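Local structure of large ribosomal subunit protein uL10 (Thermotoga maritima, 1ZAV) at residues A[165-168]-A[169-172]; A[134-138]-A[139-143]. The protein probably forms part of the ribosomal stalk, binds ribosomal RNA and L7/L12 dimers, and is thought to play a central role in the ribosome's interaction with GTP-bound translation factors. All coordinates share one frame; numbering follows the deposited sequence.

Overall arrangement
The chain first builds a part that holds an antiparallel sheet and several helices. Helix 126-133 follows the last strand, 122-125. Contact 2 (134-138 with 139-143) comes next and turns the short linker after that helix into the start of helix 138-176. Its centre lies about 15 Å from the centre of the chain. Contact 1 (165-168 with 169-172) sits near the far end of the same helix, its centre about 47 Å from that of the chain. Both are local, so neither closes a long loop. They run in series and neither nest nor cross. Their centres are about 38 Å apart, and helix 138-176, in the L7/L12-binding region, joins them.

Contact 1 of 2, residues A[165-168]-A[169-172]; sequences RNLV and YVLN
Tyr169 lays its ring beside the Arg165 side chain and over the Arg165 carbonyl oxygen. The two residues are one turn apart near the C-terminal end of alpha helix 138-176. Four i to i+4 backbone hydrogen bonds build this turn. The first, Tyr169 N to Arg165 O, is 2.8 Å long. Arg165 O also sits over one face of the ring, off toward the rim, 3.2 Å from Tyr169 CG. Arg165 CB also rests over a face and makes a CH-pi contact, 4.3 Å from the centroid of the Tyr169 ring. Tyr169 CG is anti to the carbonyl carbon (chi1 -66°), which swings the ring back along the helix toward Arg165. Both side chains then run the same way, with guanidinium and ring planes 19° apart. Arg165 also makes a cation-pi contact with Phe158, earlier on the helix.

Another side of the turn is apolar. Leu167 and Leu171 meet through their branches, with Leu167 CD2 only 3.4 Å from Leu171 CD1. That is tighter than usual for two carbons. Leu167 CD2 also reaches toward Val170 CG1, at 4.4 Å. Apolar side chains of another protein chain pack on Leu167 and Leu171. This is consistent with the helix lying in the region that binds L7/L12 dimers. An alanine in place of Leu171 would probably leave Leu167 CD2 without its close neighbour and open a gap next to the partner chain.

Val170 turns CG1 between its own backbone N and carbonyl carbon (chi1 74°). The methyl therefore lies against the preceding turn, and Val170 CG1 is 3.1 Å from Leu167 O.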
loop_
_atom_site.group_PDB
_atom_site.type_symbol
_atom_site.label_atom_id
_atom_site.label_comp_id
_atom_site.label_asym_id
_atom_site.label_seq_id
_atom_site.Cartn_x
_atom_site.Cartn_y
_atom_site.Cartn_z
ATOM N N ARG A 165 -13.000 2.970 22.188
ATOM C CA ARG A 165 -14.144 2.909 21.290
ATOM C C ARG A 165 -14.973 1.643 21.490
ATOM O O ARG A 165 -16.193 1.674 21.335
ATOM C CB ARG A 165 -13.673 3.028 19.841
ATOM C CG ARG A 165 -13.101 4.398 19.534
ATOM C CD ARG A 165 -12.892 4.601 18.049
ATOM N NE ARG A 165 -11.895 3.678 17.524
ATOM C CZ ARG A 165 -10.864 4.049 16.774
ATOM N NH1 ARG A 165 -10.002 3.141 16.338
ATOM N NH2 ARG A 165 -10.691 5.328 16.460
ATOM N N ASN A 166 -14.328 0.534 21.846
ATOM C CA ASN A 166 -15.057 -0.711 22.070
ATOM C C ASN A 166 -16.124 -0.535 23.157
ATOM O O ASN A 166 -17.226 -1.071 23.038
ATOM C CB ASN A 166 -14.098 -1.834 22.469
ATOM C CG ASN A 166 -13.239 -2.313 21.310
ATOM O OD1 ASN A 166 -12.241 -3.010 21.510
ATOM N ND2 ASN A 166 -13.629 -1.954 20.093
ATOM N N LEU A 167 -15.793 0.207 24.213
ATOM C CA LEU A 167 -16.741 0.452 25.302
ATOM C C LEU A 167 -17.957 1.194 24.733
ATOM O O LEU A 167 -19.106 0.818 24.970
ATOM C CB LEU A 167 -16.100 1.319 26.391
ATOM C CG LEU A 167 -16.687 1.310 27.815
ATOM C CD1 LEU A 167 -16.418 2.655 28.483
ATOM C CD2 LEU A 167 -18.168 1.017 27.797
ATOM N N VAL A 168 -17.677 2.255 23.984
ATOM C CA VAL A 168 -18.715 3.070 23.368
ATOM C C VAL A 168 -19.580 2.265 22.403
ATOM O O VAL A 168 -20.805 2.426 22.377
ATOM C CB VAL A 168 -18.089 4.261 22.622
ATOM C CG1 VAL A 168 -19.133 4.984 21.796
ATOM C CG2 VAL A 168 -17.482 5.203 23.620
ATOM N N TYR A 169 -18.947 1.399 21.619
ATOM C CA TYR A 169 -19.682 0.581 20.667
ATOM C C TYR A 169 -20.628 -0.406 21.348
ATOM O O TYR A 169 -21.772 -0.560 20.919
ATOM C CB TYR A 169 -18.731 -0.196 19.743
ATOM C CG TYR A 169 -17.906 0.662 18.802
ATOM C CD1 TYR A 169 -18.361 1.912 18.376
ATOM C CD2 TYR A 169 -16.675 0.211 18.317
ATOM C CE1 TYR A 169 -17.611 2.691 17.489
ATOM C CE2 TYR A 169 -15.920 0.982 17.432
ATOM C CZ TYR A 169 -16.393 2.217 17.021
ATOM O OH TYR A 169 -15.649 2.972 16.137
ATOM N N VAL A 170 -20.164 -1.074 22.403
ATOM C CA VAL A 170 -21.017 -2.044 23.078
ATOM C C VAL A 170 -22.161 -1.384 23.845
ATOM O O VAL A 170 -23.243 -1.961 23.961
ATOM C CB VAL A 170 -20.213 -2.963 24.036
ATOM C CG1 VAL A 170 -19.805 -2.209 25.293
ATOM C CG2 VAL A 170 -21.041 -4.183 24.382
ATOM N N LEU A 171 -21.933 -0.182 24.366
ATOM C CA LEU A 171 -22.985 0.515 25.097
ATOM C C LEU A 171 -24.084 0.894 24.112
ATOM O O LEU A 171 -25.269 0.764 24.416
ATOM C CB LEU A 171 -22.434 1.771 25.792
ATOM C CG LEU A 171 -21.488 1.535 26.980
ATOM C CD1 LEU A 171 -21.020 2.868 27.536
ATOM C CD2 LEU A 171 -22.194 0.721 28.068
ATOM N N ASN A 172 -23.689 1.364 22.931
ATOM C CA ASN A 172 -24.658 1.734 21.907
ATOM C C ASN A 172 -25.443 0.498 21.508
ATOM O O ASN A 172 -26.656 0.560 21.298
ATOM C CB ASN A 172 -23.961 2.309 20.674
ATOM C CG ASN A 172 -23.638 3.774 20.823
ATOM O OD1 ASN A 172 -22.981 4.365 19.964
ATOM N ND2 ASN A 172 -24.101 4.376 21.909
#

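Contact 2 of 2, residues A[134-138]-A[139-143]; sequences KLPSK and EELYA
Lys138 runs beside Tyr142, one turn on in the helix, and both side chains point the same way. Its CB stays by the backbone and touches Glu139 N. Lys138 CG, anti to the backbone N (chi1 -167°), turns toward the tyrosine and lies 3.7 Å from Tyr142 CE1. CD follows along the same ring carbon. Lys138 CE reaches the far end, 3.2 Å from Tyr142 OH. The chain is extended beyond CG, so it keeps pace with the length of the ring. NZ passes the hydroxyl and is hydrogen-bonded to the backbone of another protein chain. An aromatic side chain of a further protein chain stacks on the Tyr142 ring. Glu139 OE2 lies at the edge of this ring, in its plane. The backbones of the pair are joined as well, by Tyr142 N to Lys138 O.

This first turn of helix 138-176 is closed by a capping box at its N terminus. Ser137 is the N-cap residue. Ser137 OG accepts from Glu140 N at 3.2 Å, with an N-H...O angle of 163°. In return, Glu140 OE1 accepts from Ser137 N at 2.8 Å. The donor meets this oxygen on its anti side, 19° out of the carboxylate plane. Two bonds thus tie Ser137 and Glu140 reciprocally, and backbone NH groups at the helix start gain partners. A third bond, Leu141 N to Ser137 O, begins the regular helical pattern.

Pro136 leads into the cap and packs on Leu141. Its ring and the Leu141 side chain cross at about a right angle, with Pro136 CG 3.4 Å from Leu141 CD2.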
loop_
_atom_site.group_PDB
_atom_site.type_symbol
_atom_site.label_atom_id
_atom_site.label_comp_id
_atom_site.label_asym_id
_atom_site.label_seq_id
_atom_site.Cartn_x
_atom_site.Cartn_y
_atom_site.Cartn_z
ATOM N N LYS A 134 -3.888 0.479 -14.963
ATOM C CA LYS A 134 -4.601 1.244 -13.949
ATOM C C LYS A 134 -3.714 1.857 -12.867
ATOM O O LYS A 134 -4.224 2.417 -11.902
ATOM C CB LYS A 134 -5.670 0.362 -13.295
ATOM C CG LYS A 134 -6.781 1.144 -12.598
ATOM C CD LYS A 134 -7.619 1.942 -13.594
ATOM C CE LYS A 134 -8.800 2.634 -12.915
ATOM N NZ LYS A 134 -9.769 3.218 -13.900
ATOM N N LEU A 135 -2.395 1.748 -13.010
ATOM C CA LEU A 135 -1.511 2.329 -12.011
ATOM C C LEU A 135 -1.735 3.833 -11.983
ATOM O O LEU A 135 -1.974 4.453 -13.022
ATOM C CB LEU A 135 -0.041 2.051 -12.345
ATOM C CG LEU A 135 0.421 0.594 -12.319
ATOM C CD1 LEU A 135 1.871 0.520 -12.771
ATOM C CD2 LEU A 135 0.261 0.026 -10.916
ATOM N N PRO A 136 -1.685 4.442 -10.789
ATOM C CA PRO A 136 -1.882 5.891 -10.670
ATOM C C PRO A 136 -0.622 6.626 -11.122
ATOM O O PRO A 136 0.426 6.009 -11.307
ATOM C CB PRO A 136 -2.166 6.076 -9.183
ATOM C CG PRO A 136 -1.334 5.000 -8.554
ATOM C CD PRO A 136 -1.566 3.811 -9.462
ATOM N N SER A 137 -0.719 7.937 -11.300
ATOM C CA SER A 137 0.439 8.717 -11.736
ATOM C C SER A 137 1.534 8.688 -10.679
ATOM O O SER A 137 1.268 8.450 -9.503
ATOM C CB SER A 137 0.045 10.172 -12.002
ATOM O OG SER A 137 -0.272 10.839 -10.793
ATOM N N LYS A 138 2.767 8.937 -11.105
ATOM C CA LYS A 138 3.899 8.941 -10.193
ATOM C C LYS A 138 3.638 9.918 -9.047
ATOM O O LYS A 138 3.975 9.643 -7.892
ATOM C CB LYS A 138 5.176 9.334 -10.940
ATOM C CG LYS A 138 6.434 9.071 -10.148
ATOM C CD LYS A 138 7.669 9.099 -11.022
ATOM C CE LYS A 138 8.861 8.540 -10.259
ATOM N NZ LYS A 138 10.056 8.343 -11.119
ATOM N N GLU A 139 3.030 11.056 -9.367
ATOM C CA GLU A 139 2.730 12.044 -8.342
ATOM C C GLU A 139 1.762 11.488 -7.309
ATOM O O GLU A 139 1.975 11.650 -6.109
ATOM C CB GLU A 139 2.166 13.323 -8.967
ATOM C CG GLU A 139 3.235 14.209 -9.584
ATOM C CD GLU A 139 4.372 14.521 -8.612
ATOM O OE1 GLU A 139 4.103 15.089 -7.527
ATOM O OE2 GLU A 139 5.538 14.195 -8.931
ATOM N N GLU A 140 0.702 10.833 -7.774
ATOM C CA GLU A 140 -0.281 10.240 -6.873
ATOM C C GLU A 140 0.421 9.172 -6.030
ATOM O O GLU A 140 0.156 9.022 -4.835
ATOM C CB GLU A 140 -1.424 9.609 -7.676
ATOM C CG GLU A 140 -2.167 10.596 -8.565
ATOM C CD GLU A 140 -3.282 9.951 -9.378
ATOM O OE1 GLU A 140 -3.023 8.940 -10.066
ATOM O OE2 GLU A 140 -4.421 10.465 -9.341
ATOM N N LEU A 141 1.334 8.442 -6.660
ATOM C CA LEU A 141 2.081 7.400 -5.966
ATOM C C LEU A 141 2.911 7.989 -4.836
ATOM O O LEU A 141 2.878 7.485 -3.708
ATOM C CB LEU A 141 2.983 6.652 -6.948
ATOM C CG LEU A 141 2.276 5.694 -7.907
ATOM C CD1 LEU A 141 3.268 5.200 -8.952
ATOM C CD2 LEU A 141 1.686 4.521 -7.124
ATOM N N TYR A 142 3.654 9.052 -5.131
ATOM C CA TYR A 142 4.475 9.700 -4.117
ATOM C C TYR A 142 3.590 10.155 -2.960
ATOM O O TYR A 142 3.966 10.039 -1.795
ATOM C CB TYR A 142 5.207 10.908 -4.709
ATOM C CG TYR A 142 6.479 10.572 -5.460
ATOM C CD1 TYR A 142 6.775 11.190 -6.673
ATOM C CD2 TYR A 142 7.405 9.664 -4.942
ATOM C CE1 TYR A 142 7.955 10.918 -7.355
ATOM C CE2 TYR A 142 8.596 9.385 -5.615
ATOM C CZ TYR A 142 8.861 10.016 -6.821
ATOM O OH TYR A 142 10.030 9.748 -7.491
ATOM N N ALA A 143 2.411 10.672 -3.296
ATOM C CA ALA A 143 1.464 11.135 -2.294
ATOM C C ALA A 143 1.067 9.997 -1.355
ATOM O O ALA A 143 1.079 10.161 -0.139
ATOM C CB ALA A 143 0.223 11.708 -2.971
#